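Local coordinates for sugar-phosphate aldolase (Thermotoga maritima, PDB 1PVT), which belongs to the class II aldolase and adducin family and folds as a single alpha/beta chain, a mixed beta-sheet covered by helices, at residues R4-E9 / I30-D35; L129-L134 / H194-F199; R70-Y73 / K78-L81; P152-F157 / V210-K215. All blocks are in the same frame, centred on the assembly; numbering follows the deposited sequence.

In the fold
From the N terminus, interaction 1 comes first: it lays helix 2-19 against strand 28-34 and closes a loop of 20 residues. Interaction 3 follows with the tightest closure, four residues between 70-73 and 78-81. The two touch, Leu-34 CD2 lying 3.4 Å from Leu-81 CD1, so helix 2-19 and both strands share one packed region. Interactions 2 and 4 come later, close loops of 59 and 52 residues, and cross: 129-134, 152-157, 194-199 and 210-215 alternate along the chain. Strand 196-200 leads directly into helix 203-224, which meets both short helices. Interactions 1 and 2, with centres about 23 Å apart, reach the same sheet on opposite sides of the chain's centre.

Interaction 1: R4-E9 / I30-D35; sequences RETIRE and ISVRLD
Val-32 is the first side chain along 30-35 to meet helix 4-9, and it does so tip to tip with Thr-6: Val-32 CG1 lies 4.1 Å from Thr-6 CG2. Each of these methyls stands anti to its own backbone nitrogen and points into the gap between helix and sheet, where the two CA atoms are 8.2 Å apart. Arg-33 turns the other way and packs on Phe-113 and other residues of helix 103-115, as expected from the alternation of a strand between two helical layers. Leu-34 leaves the backbone pointing neither to nor from the helix, but its CD1 comes within 4.3 Å of Thr-6 CG2, so one threonine methyl is shared by two strand residues. Around them, Ile-10 of the same helix extends the packing on Val-32, and Leu-61 of the adjacent strand takes up Thr-6 as well. With chi1 at -72°, Thr-6 keeps OG1 beside its backbone N, where the hydroxyl bonds to His-2 O one turn earlier. The polar group is thus satisfied inside the helix, and the strand is offered a methyl. No hydrogen bond links the two segments; the contact is small, buried and purely apolar, held by van der Waals packing.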
loop_
_atom_site.group_PDB
_atom_site.type_symbol
_atom_site.label_atom_id
_atom_site.label_comp_id
_atom_site.label_asym_id
_atom_site.label_seq_id
_atom_site.Cartn_x
_atom_site.Cartn_y
_atom_site.Cartn_z
ATOM N N ARG A 4 2.738 -6.717 -18.339
ATOM C CA ARG A 4 1.773 -5.837 -19.001
ATOM C C ARG A 4 0.318 -6.052 -18.547
ATOM O O ARG A 4 -0.521 -5.154 -18.662
ATOM C CB ARG A 4 1.879 -6.033 -20.510
ATOM C CG ARG A 4 3.317 -6.072 -21.022
ATOM C CD ARG A 4 3.382 -6.798 -22.356
ATOM N NE ARG A 4 2.469 -6.198 -23.325
ATOM C CZ ARG A 4 1.976 -6.830 -24.388
ATOM N NH1 ARG A 4 2.306 -8.096 -24.626
ATOM N NH2 ARG A 4 1.145 -6.192 -25.208
ATOM N N GLU A 5 0.026 -7.250 -18.048
ATOM C CA GLU A 5 -1.307 -7.602 -17.548
ATOM C C GLU A 5 -1.413 -7.097 -16.103
ATOM O O GLU A 5 -2.440 -6.550 -15.694
ATOM C CB GLU A 5 -1.501 -9.128 -17.587
ATOM C CG GLU A 5 -2.784 -9.642 -16.912
ATOM C CD GLU A 5 -2.895 -11.179 -16.877
ATOM O OE1 GLU A 5 -2.997 -11.807 -17.959
ATOM O OE2 GLU A 5 -2.886 -11.762 -15.762
ATOM N N THR A 6 -0.337 -7.297 -15.342
ATOM C CA THR A 6 -0.253 -6.858 -13.958
ATOM C C THR A 6 -0.685 -5.394 -13.920
ATOM O O THR A 6 -1.399 -4.958 -13.003
ATOM C CB THR A 6 1.202 -6.998 -13.440
ATOM O OG1 THR A 6 1.515 -8.382 -13.247
ATOM C CG2 THR A 6 1.384 -6.273 -12.134
ATOM N N ILE A 7 -0.249 -4.653 -14.941
ATOM C CA ILE A 7 -0.562 -3.233 -15.103
ATOM C C ILE A 7 -2.057 -3.014 -15.098
ATOM O O ILE A 7 -2.565 -2.134 -14.404
ATOM C CB ILE A 7 -0.045 -2.692 -16.436
ATOM C CG1 ILE A 7 1.454 -2.940 -16.553
ATOM C CG2 ILE A 7 -0.380 -1.229 -16.552
ATOM C CD1 ILE A 7 2.228 -2.551 -15.331
ATOM N N ARG A 8 -2.750 -3.806 -15.906
ATOM C CA ARG A 8 -4.195 -3.731 -15.991
ATOM C C ARG A 8 -4.773 -4.023 -14.614
ATOM O O ARG A 8 -5.742 -3.393 -14.197
ATOM C CB ARG A 8 -4.714 -4.742 -17.024
ATOM C CG ARG A 8 -4.557 -4.265 -18.465
ATOM C CD ARG A 8 -4.309 -5.408 -19.443
ATOM N NE ARG A 8 -4.052 -4.918 -20.805
ATOM C CZ ARG A 8 -3.338 -5.574 -21.725
ATOM N NH1 ARG A 8 -2.796 -6.755 -21.438
ATOM N NH2 ARG A 8 -3.175 -5.058 -22.943
ATOM N N GLU A 9 -4.154 -4.959 -13.899
ATOM C CA GLU A 9 -4.617 -5.343 -12.568
ATOM C C GLU A 9 -4.464 -4.186 -11.608
ATOM O O GLU A 9 -5.254 -4.011 -10.678
ATOM C CB GLU A 9 -3.827 -6.537 -12.049
ATOM C CG GLU A 9 -4.678 -7.488 -11.232
ATOM C CD GLU A 9 -3.855 -8.320 -10.261
ATOM O OE1 GLU A 9 -2.856 -8.945 -10.714
ATOM O OE2 GLU A 9 -4.217 -8.345 -9.050
ATOM N N ILE A 30 0.283 2.606 -5.287
ATOM C CA ILE A 30 0.229 1.157 -5.357
ATOM C C ILE A 30 1.598 0.683 -5.787
ATOM O O ILE A 30 2.314 1.405 -6.472
ATOM C CB ILE A 30 -0.796 0.701 -6.416
ATOM C CG1 ILE A 30 -2.179 1.299 -6.098
ATOM C CG2 ILE A 30 -0.821 -0.826 -6.486
ATOM C CD1 ILE A 30 -3.213 1.107 -7.180
ATOM N N SER A 31 1.971 -0.522 -5.385
ATOM C CA SER A 31 3.268 -1.079 -5.775
ATOM C C SER A 31 3.209 -2.608 -5.829
ATOM O O SER A 31 2.737 -3.275 -4.890
ATOM C CB SER A 31 4.377 -0.637 -4.807
ATOM O OG SER A 31 4.223 -1.237 -3.522
ATOM N N VAL A 32 3.680 -3.159 -6.942
ATOM C CA VAL A 32 3.680 -4.603 -7.115
ATOM C C VAL A 32 5.092 -5.054 -7.456
ATOM O O VAL A 32 5.783 -4.431 -8.270
ATOM C CB VAL A 32 2.713 -5.048 -8.252
ATOM C CG1 VAL A 32 2.546 -6.577 -8.239
ATOM C CG2 VAL A 32 1.366 -4.359 -8.083
ATOM N N ARG A 33 5.510 -6.142 -6.823
ATOM C CA ARG A 33 6.837 -6.688 -7.043
ATOM C C ARG A 33 6.786 -7.765 -8.111
ATOM O O ARG A 33 6.082 -8.761 -7.970
ATOM C CB ARG A 33 7.373 -7.255 -5.727
ATOM C CG ARG A 33 8.741 -7.885 -5.816
ATOM C CD ARG A 33 9.397 -7.921 -4.449
ATOM N NE ARG A 33 8.495 -8.390 -3.396
ATOM C CZ ARG A 33 8.197 -9.663 -3.160
ATOM N NH1 ARG A 33 8.726 -10.625 -3.901
ATOM N NH2 ARG A 33 7.376 -9.974 -2.169
ATOM N N LEU A 34 7.514 -7.540 -9.197
ATOM C CA LEU A 34 7.577 -8.505 -10.281
ATOM C C LEU A 34 8.596 -9.583 -9.914
ATOM O O LEU A 34 9.681 -9.286 -9.400
ATOM C CB LEU A 34 7.990 -7.807 -11.577
ATOM C CG LEU A 34 6.887 -7.382 -12.549
ATOM C CD1 LEU A 34 5.542 -7.364 -11.842
ATOM C CD2 LEU A 34 7.234 -6.018 -13.147
ATOM N N ASP A 35 8.240 -10.836 -10.177
ATOM C CA ASP A 35 9.095 -11.989 -9.882
ATOM C C ASP A 35 10.213 -12.194 -10.915
ATOM O O ASP A 35 11.401 -12.078 -10.605
ATOM C CB ASP A 35 8.218 -13.241 -9.810
ATOM C CG ASP A 35 7.084 -13.209 -10.826
ATOM O OD1 ASP A 35 6.199 -12.326 -10.716
ATOM O OD2 ASP A 35 7.082 -14.058 -11.742
#

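Interaction 2: L129-L134 / H194-F199; sequences LNLLTL and HGVVAF
Leu-132 reaches from helix 129-134 to the backbone of Gly-195 with a single methyl. Its CB leaves the helix along the flank and meets nothing of 194-199; CG, set by a chi1 of -134° that lies away from the staggered positions, turns the branch toward the loop ahead of strand 196-200. At the tip CD1 rests 3.6 Å from Gly-195 N and 4.0 Å from Gly-195 CA, a methyl laid against bare main chain, while CD2 turns off from that loop. Gly-195 has a positive phi of 67°, a conformation glycine adopts easily. One residue back, Leu-131 heads straight for the strand, and its CD2 comes to 4.3 Å from Val-196 CG1. Within the short helix Leu-129 O receives two donors, Thr-133 N and Thr-133 OG1, each at 2.7 Å; the hydroxyl approaches from above the carbonyl plane. Helix 129-134 is also tied to helix 203-224, where Asn-130 ND2 bonds to Glu-214 OE2 and Leu-131 touches Ala-217. Leu-131 and Val-196 both pack on Leu-190 of strand 188-191, and Val-196 is backbone-bonded to Thr-126 on the other neighbouring strand. The short helix therefore sits beside the N-terminal end of strand 196-200 and next to helix 203-224, which follows that strand in the chain.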
loop_
_atom_site.group_PDB
_atom_site.type_symbol
_atom_site.label_atom_id
_atom_site.label_comp_id
_atom_site.label_asym_id
_atom_site.label_seq_id
_atom_site.Cartn_x
_atom_site.Cartn_y
_atom_site.Cartn_z
ATOM N N LEU A 129 -11.776 7.290 4.178
ATOM C CA LEU A 129 -12.504 8.262 4.982
ATOM C C LEU A 129 -12.857 7.794 6.398
ATOM O O LEU A 129 -12.562 8.468 7.381
ATOM C CB LEU A 129 -13.783 8.636 4.244
ATOM C CG LEU A 129 -14.976 9.015 5.114
ATOM C CD1 LEU A 129 -14.701 10.337 5.781
ATOM C CD2 LEU A 129 -16.231 9.101 4.267
ATOM N N ASN A 130 -13.504 6.645 6.504
ATOM C CA ASN A 130 -13.902 6.141 7.805
ATOM C C ASN A 130 -12.752 5.733 8.693
ATOM O O ASN A 130 -12.762 6.010 9.886
ATOM C CB ASN A 130 -14.854 4.969 7.635
ATOM C CG ASN A 130 -16.240 5.409 7.233
ATOM O OD1 ASN A 130 -17.025 5.846 8.067
ATOM N ND2 ASN A 130 -16.544 5.317 5.947
ATOM N N LEU A 131 -11.763 5.061 8.121
ATOM C CA LEU A 131 -10.606 4.631 8.897
ATOM C C LEU A 131 -9.875 5.886 9.336
ATOM O O LEU A 131 -9.255 5.938 10.400
ATOM C CB LEU A 131 -9.691 3.766 8.041
ATOM C CG LEU A 131 -9.234 2.482 8.727
ATOM C CD1 LEU A 131 -10.392 1.847 9.488
ATOM C CD2 LEU A 131 -8.711 1.527 7.664
ATOM N N LEU A 132 -9.968 6.904 8.494
ATOM C CA LEU A 132 -9.353 8.178 8.775
ATOM C C LEU A 132 -10.108 8.754 9.950
ATOM O O LEU A 132 -9.536 9.013 10.997
ATOM C CB LEU A 132 -9.501 9.083 7.565
ATOM C CG LEU A 132 -8.268 9.843 7.114
ATOM C CD1 LEU A 132 -7.035 8.933 7.124
ATOM C CD2 LEU A 132 -8.552 10.379 5.725
ATOM N N THR A 133 -11.406 8.939 9.769
ATOM C CA THR A 133 -12.252 9.478 10.816
ATOM C C THR A 133 -11.970 8.791 12.134
ATOM O O THR A 133 -11.738 9.436 13.149
ATOM C CB THR A 133 -13.719 9.244 10.510
ATOM O OG1 THR A 133 -14.028 9.800 9.234
ATOM C CG2 THR A 133 -14.583 9.890 11.565
ATOM N N LEU A 134 -12.001 7.466 12.101
ATOM C CA LEU A 134 -11.772 6.643 13.281
ATOM C C LEU A 134 -10.451 6.914 13.993
ATOM O O LEU A 134 -10.398 6.917 15.220
ATOM C CB LEU A 134 -11.886 5.163 12.889
ATOM C CG LEU A 134 -11.485 4.028 13.839
ATOM C CD1 LEU A 134 -10.007 3.720 13.686
ATOM C CD2 LEU A 134 -11.843 4.387 15.267
ATOM N N HIS A 194 -2.421 8.737 8.935
ATOM C CA HIS A 194 -2.115 8.780 7.505
ATOM C C HIS A 194 -2.613 7.573 6.732
ATOM O O HIS A 194 -1.875 6.968 5.949
ATOM C CB HIS A 194 -0.607 8.921 7.297
ATOM C CG HIS A 194 -0.016 10.099 7.998
ATOM N ND1 HIS A 194 0.533 11.167 7.324
ATOM C CD2 HIS A 194 0.070 10.399 9.316
ATOM C CE1 HIS A 194 0.930 12.076 8.197
ATOM N NE2 HIS A 194 0.660 11.635 9.413
ATOM N N GLY A 195 -3.867 7.215 6.953
ATOM C CA GLY A 195 -4.422 6.096 6.227
ATOM C C GLY A 195 -3.865 4.720 6.520
ATOM O O GLY A 195 -3.412 4.417 7.622
ATOM N N VAL A 196 -3.885 3.878 5.501
ATOM C CA VAL A 196 -3.447 2.520 5.678
ATOM C C VAL A 196 -2.686 1.979 4.496
ATOM O O VAL A 196 -2.743 2.528 3.400
ATOM C CB VAL A 196 -4.658 1.625 5.903
ATOM C CG1 VAL A 196 -5.577 1.736 4.711
ATOM C CG2 VAL A 196 -4.233 0.191 6.093
ATOM N N VAL A 197 -1.988 0.880 4.749
ATOM C CA VAL A 197 -1.199 0.177 3.754
ATOM C C VAL A 197 -1.600 -1.283 3.818
ATOM O O VAL A 197 -1.581 -1.877 4.889
ATOM C CB VAL A 197 0.281 0.247 4.078
ATOM C CG1 VAL A 197 1.070 -0.406 2.960
ATOM C CG2 VAL A 197 0.698 1.682 4.283
ATOM N N ALA A 198 -1.949 -1.868 2.680
ATOM C CA ALA A 198 -2.366 -3.264 2.669
ATOM C C ALA A 198 -1.517 -4.112 1.744
ATOM O O ALA A 198 -1.070 -3.647 0.696
ATOM C CB ALA A 198 -3.826 -3.365 2.271
ATOM N N PHE A 199 -1.314 -5.367 2.129
ATOM C CA PHE A 199 -0.487 -6.280 1.348
ATOM C C PHE A 199 -1.316 -7.462 0.877
ATOM O O PHE A 199 -2.424 -7.678 1.363
ATOM C CB PHE A 199 0.680 -6.785 2.206
ATOM C CG PHE A 199 1.293 -5.723 3.074
ATOM C CD1 PHE A 199 1.307 -5.863 4.456
ATOM C CD2 PHE A 199 1.826 -4.565 2.514
ATOM C CE1 PHE A 199 1.841 -4.863 5.267
ATOM C CE2 PHE A 199 2.367 -3.554 3.319
ATOM C CZ PHE A 199 2.373 -3.702 4.693
#

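Interaction 3: R70-Y73 / K78-L81; sequences REVY and KICL
Val-72 overlaps the root of Lys-78, their CB atoms 3.9 Å apart, as the chain turns from helix 69-72 back into strand 79-84. Lys-78 CB is also 4.0 Å from Val-72 CA, so the two residues meet close to their backbones. Beyond CB the lysine bends, chi2 -79°, then runs straight to its ammonium group, which ends near the carboxylate of Glu-71. The two charged chains cross obliquely, the glutamate extended beyond CG, and form a long salt bridge of 3.9 Å between Glu-71 OE1 and Lys-78 NZ. A modelled water lies between them, but it sits too close to the carboxylate oxygen for this bridge to be more than doubtful. The same Glu-71 OE1 also forms a salt bridge with Arg-68 NE, so the oxygen probably divides its charge between two cations. On the inner side Val-72 CG2 reaches Ile-79 CG1 at 4.4 Å. Helix 2-19 covers this part, with Ala-14 on Val-72 and Ile-10 on Ile-79, and Gln-11 NE2 bonds to Val-72 O. The contact is thus divided: buried aliphatic packing brings 70-73 and the start of the strand together, while the more exposed Glu-71 and Lys-78 add a loose electrostatic link, probably weakened by the distance.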
loop_
_atom_site.group_PDB
_atom_site.type_symbol
_atom_site.label_atom_id
_atom_site.label_comp_id
_atom_site.label_asym_id
_atom_site.label_seq_id
_atom_site.Cartn_x
_atom_site.Cartn_y
_atom_site.Cartn_z
ATOM N N ARG A 70 -7.669 8.326 -10.026
ATOM C CA ARG A 70 -8.736 8.586 -10.991
ATOM C C ARG A 70 -8.140 8.798 -12.345
ATOM O O ARG A 70 -8.853 9.015 -13.318
ATOM C CB ARG A 70 -9.560 9.812 -10.595
ATOM C CG ARG A 70 -8.857 11.153 -10.750
ATOM C CD ARG A 70 -9.826 12.329 -10.536
ATOM N NE ARG A 70 -9.203 13.620 -10.835
ATOM C CZ ARG A 70 -8.501 14.335 -9.961
ATOM N NH1 ARG A 70 -8.340 13.888 -8.718
ATOM N NH2 ARG A 70 -7.946 15.488 -10.333
ATOM N N GLU A 71 -6.812 8.718 -12.390
ATOM C CA GLU A 71 -6.062 8.896 -13.623
ATOM C C GLU A 71 -5.211 7.683 -13.992
ATOM O O GLU A 71 -5.185 7.281 -15.155
ATOM C CB GLU A 71 -5.173 10.134 -13.518
ATOM C CG GLU A 71 -5.934 11.393 -13.132
ATOM C CD GLU A 71 -5.178 12.678 -13.465
ATOM O OE1 GLU A 71 -4.001 12.820 -13.047
ATOM O OE2 GLU A 71 -5.775 13.550 -14.144
ATOM N N VAL A 72 -4.526 7.082 -13.022
ATOM C CA VAL A 72 -3.694 5.943 -13.358
ATOM C C VAL A 72 -4.518 4.769 -13.860
ATOM O O VAL A 72 -3.984 3.844 -14.474
ATOM C CB VAL A 72 -2.810 5.495 -12.170
ATOM C CG1 VAL A 72 -2.848 6.537 -11.071
ATOM C CG2 VAL A 72 -3.230 4.119 -11.690
ATOM N N TYR A 73 -5.822 4.790 -13.617
ATOM C CA TYR A 73 -6.642 3.682 -14.091
ATOM C C TYR A 73 -6.881 3.875 -15.575
ATOM O O TYR A 73 -7.269 2.948 -16.277
ATOM C CB TYR A 73 -7.982 3.625 -13.356
ATOM C CG TYR A 73 -9.090 4.412 -14.016
ATOM C CD1 TYR A 73 -9.770 3.910 -15.121
ATOM C CD2 TYR A 73 -9.434 5.675 -13.552
ATOM C CE1 TYR A 73 -10.759 4.649 -15.751
ATOM C CE2 TYR A 73 -10.423 6.421 -14.170
ATOM C CZ TYR A 73 -11.077 5.908 -15.271
ATOM O OH TYR A 73 -12.016 6.692 -15.906
ATOM N N LYS A 78 1.230 6.553 -16.042
ATOM C CA LYS A 78 1.310 6.998 -14.653
ATOM C C LYS A 78 1.800 5.861 -13.758
ATOM O O LYS A 78 1.772 5.978 -12.538
ATOM C CB LYS A 78 -0.058 7.453 -14.147
ATOM C CG LYS A 78 -0.739 8.519 -14.983
ATOM C CD LYS A 78 -0.198 9.918 -14.717
ATOM C CE LYS A 78 -1.035 10.990 -15.431
ATOM N NZ LYS A 78 -0.675 12.383 -15.018
ATOM N N ILE A 79 2.225 4.753 -14.360
ATOM C CA ILE A 79 2.728 3.616 -13.588
ATOM C C ILE A 79 4.176 3.350 -13.972
ATOM O O ILE A 79 4.494 3.257 -15.153
ATOM C CB ILE A 79 1.904 2.336 -13.854
ATOM C CG1 ILE A 79 0.465 2.530 -13.354
ATOM C CG2 ILE A 79 2.579 1.131 -13.183
ATOM C CD1 ILE A 79 -0.439 1.331 -13.561
ATOM N N CYS A 80 5.049 3.226 -12.974
ATOM C CA CYS A 80 6.468 2.992 -13.229
ATOM C C CYS A 80 6.927 1.554 -13.038
ATOM O O CYS A 80 6.595 0.899 -12.048
ATOM C CB CYS A 80 7.335 3.904 -12.348
ATOM S SG CYS A 80 7.264 5.673 -12.729
ATOM N N LEU A 81 7.677 1.069 -14.022
ATOM C CA LEU A 81 8.260 -0.260 -13.959
ATOM C C LEU A 81 9.700 0.058 -13.631
ATOM O O LEU A 81 10.345 0.837 -14.328
ATOM C CB LEU A 81 8.210 -0.981 -15.299
ATOM C CG LEU A 81 9.142 -2.197 -15.272
ATOM C CD1 LEU A 81 8.710 -3.178 -14.195
ATOM C CD2 LEU A 81 9.129 -2.868 -16.621
HETATM O O HOH W 1 -2.027 11.792 -12.110
#

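Interaction 4: P152-F157 / V210-K215; sequences PEVLIF and VEILEK
Ile-212 projects from helix 203-224 against helix 152-157, its two branches meeting different parts of it. The chain through CG1 and CD1 is extended (chi2 173°) and meets Phe-157 at about a right angle, so that CD1 stands over the centre of one ring face, 6° off the normal. The methyl makes a CH-pi contact over the face, though its modelled closeness is doubtful. Glu-153 also lies across the isoleucine at roughly a right angle. Bent at chi2, it brings its carboxylate up against the CG1-CD1 branch, with Glu-153 OE1 3.5 Å from both Ile-212 CG1 and Ile-212 CD1. The second branch, CG2, stands anti to the backbone nitrogen and faces the helix backbone: Ile-212 CG2 is 4.0 Å from Val-154 CA and 4.2 Å from Val-154 CG2. Glu-153, Val-154 and Phe-157 thus surround one side chain. The short axes approach to 9.5 Å and run in largely opposed directions, 140° apart. On the same long helix, Ala-216 just after the segment packs on Val-154, and Asp-208 and Arg-209 just before it touch Phe-157. Lys-215 NZ stays 6.2 Å from Glu-153 OE1, beyond salt-bridge range, though its charge may still favour the carboxylate's position. No hydrogen bond crosses the contact. Its cohesion rests on one isoleucine packed against a ring, a valine and the carboxylate end of a glutamate, a mainly apolar join, with one carboxylate laid against aliphatic carbon, between two helices at the partly exposed side of the fold.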
loop_
_atom_site.group_PDB
_atom_site.type_symbol
_atom_site.label_atom_id
_atom_site.label_comp_id
_atom_site.label_asym_id
_atom_site.label_seq_id
_atom_site.Cartn_x
_atom_site.Cartn_y
_atom_site.Cartn_z
ATOM N N PRO A 152 -17.220 -11.306 10.680
ATOM C CA PRO A 152 -16.275 -12.338 10.256
ATOM C C PRO A 152 -15.289 -11.831 9.210
ATOM O O PRO A 152 -14.083 -11.900 9.406
ATOM C CB PRO A 152 -17.192 -13.433 9.735
ATOM C CG PRO A 152 -18.338 -13.355 10.712
ATOM C CD PRO A 152 -18.579 -11.860 10.827
ATOM N N GLU A 153 -15.813 -11.310 8.111
ATOM C CA GLU A 153 -14.988 -10.783 7.032
ATOM C C GLU A 153 -13.594 -10.292 7.428
ATOM O O GLU A 153 -12.629 -10.530 6.706
ATOM C CB GLU A 153 -15.740 -9.651 6.325
ATOM C CG GLU A 153 -16.669 -10.112 5.204
ATOM C CD GLU A 153 -16.023 -9.989 3.828
ATOM O OE1 GLU A 153 -15.978 -8.854 3.291
ATOM O OE2 GLU A 153 -15.551 -11.023 3.290
ATOM N N VAL A 154 -13.472 -9.607 8.560
ATOM C CA VAL A 154 -12.170 -9.098 8.978
ATOM C C VAL A 154 -11.222 -10.205 9.414
ATOM O O VAL A 154 -10.113 -10.340 8.894
ATOM C CB VAL A 154 -12.302 -8.132 10.144
ATOM C CG1 VAL A 154 -10.996 -7.378 10.330
ATOM C CG2 VAL A 154 -13.453 -7.193 9.905
ATOM N N LEU A 155 -11.681 -10.980 10.393
ATOM C CA LEU A 155 -10.947 -12.106 10.972
ATOM C C LEU A 155 -10.229 -12.916 9.891
ATOM O O LEU A 155 -9.025 -13.159 9.970
ATOM C CB LEU A 155 -11.936 -13.004 11.729
ATOM C CG LEU A 155 -13.169 -12.285 12.318
ATOM C CD1 LEU A 155 -14.114 -13.277 12.997
ATOM C CD2 LEU A 155 -12.711 -11.228 13.305
ATOM N N ILE A 156 -10.995 -13.325 8.887
ATOM C CA ILE A 156 -10.495 -14.099 7.758
ATOM C C ILE A 156 -9.320 -13.417 7.068
ATOM O O ILE A 156 -8.246 -13.993 6.942
ATOM C CB ILE A 156 -11.603 -14.309 6.697
ATOM C CG1 ILE A 156 -12.768 -15.096 7.301
ATOM C CG2 ILE A 156 -11.028 -15.012 5.471
ATOM C CD1 ILE A 156 -13.986 -15.178 6.399
ATOM N N PHE A 157 -9.529 -12.192 6.606
ATOM C CA PHE A 157 -8.467 -11.481 5.920
ATOM C C PHE A 157 -7.367 -11.022 6.876
ATOM O O PHE A 157 -6.246 -10.721 6.452
ATOM C CB PHE A 157 -9.043 -10.284 5.159
ATOM C CG PHE A 157 -9.913 -10.662 3.988
ATOM C CD1 PHE A 157 -11.129 -11.314 4.184
ATOM C CD2 PHE A 157 -9.526 -10.343 2.686
ATOM C CE1 PHE A 157 -11.953 -11.639 3.098
ATOM C CE2 PHE A 157 -10.344 -10.665 1.592
ATOM C CZ PHE A 157 -11.559 -11.313 1.798
ATOM N N VAL A 210 -8.376 -3.382 2.008
ATOM C CA VAL A 210 -8.671 -1.985 2.276
ATOM C C VAL A 210 -10.179 -1.908 2.432
ATOM O O VAL A 210 -10.684 -1.487 3.469
ATOM C CB VAL A 210 -8.262 -1.096 1.115
ATOM C CG1 VAL A 210 -8.763 0.304 1.347
ATOM C CG2 VAL A 210 -6.769 -1.095 0.981
ATOM N N GLU A 211 -10.897 -2.333 1.394
ATOM C CA GLU A 211 -12.359 -2.332 1.406
ATOM C C GLU A 211 -12.886 -2.845 2.731
ATOM O O GLU A 211 -13.594 -2.141 3.450
ATOM C CB GLU A 211 -12.898 -3.223 0.299
ATOM C CG GLU A 211 -13.241 -2.499 -0.953
ATOM C CD GLU A 211 -14.046 -3.367 -1.887
ATOM O OE1 GLU A 211 -14.616 -2.827 -2.859
ATOM O OE2 GLU A 211 -14.106 -4.596 -1.651
ATOM N N ILE A 212 -12.529 -4.083 3.051
ATOM C CA ILE A 212 -12.964 -4.717 4.290
ATOM C C ILE A 212 -12.627 -3.884 5.527
ATOM O O ILE A 212 -13.501 -3.636 6.353
ATOM C CB ILE A 212 -12.388 -6.158 4.392
ATOM C CG1 ILE A 212 -13.045 -7.020 3.310
ATOM C CG2 ILE A 212 -12.663 -6.760 5.760
ATOM C CD1 ILE A 212 -12.469 -8.393 3.171
ATOM N N LEU A 213 -11.383 -3.440 5.666
ATOM C CA LEU A 213 -11.045 -2.617 6.815
ATOM C C LEU A 213 -11.979 -1.420 6.875
ATOM O O LEU A 213 -12.511 -1.079 7.932
ATOM C CB LEU A 213 -9.607 -2.127 6.729
ATOM C CG LEU A 213 -8.563 -3.133 7.210
ATOM C CD1 LEU A 213 -7.222 -2.425 7.346
ATOM C CD2 LEU A 213 -8.981 -3.726 8.561
ATOM N N GLU A 214 -12.181 -0.784 5.729
ATOM C CA GLU A 214 -13.059 0.375 5.655
ATOM C C GLU A 214 -14.456 0.033 6.148
ATOM O O GLU A 214 -15.028 0.730 6.987
ATOM C CB GLU A 214 -13.175 0.860 4.215
ATOM C CG GLU A 214 -12.784 2.307 3.987
ATOM C CD GLU A 214 -13.346 3.251 5.023
ATOM O OE1 GLU A 214 -12.868 3.218 6.178
ATOM O OE2 GLU A 214 -14.261 4.029 4.681
ATOM N N LYS A 215 -15.006 -1.047 5.606
ATOM C CA LYS A 215 -16.344 -1.463 5.968
ATOM C C LYS A 215 -16.451 -1.617 7.465
ATOM O O LYS A 215 -17.387 -1.109 8.072
ATOM C CB LYS A 215 -16.702 -2.769 5.269
ATOM C CG LYS A 215 -18.185 -2.936 5.091
ATOM C CD LYS A 215 -18.503 -3.841 3.911
ATOM C CE LYS A 215 -20.012 -3.883 3.596
ATOM N NZ LYS A 215 -20.314 -4.555 2.278
#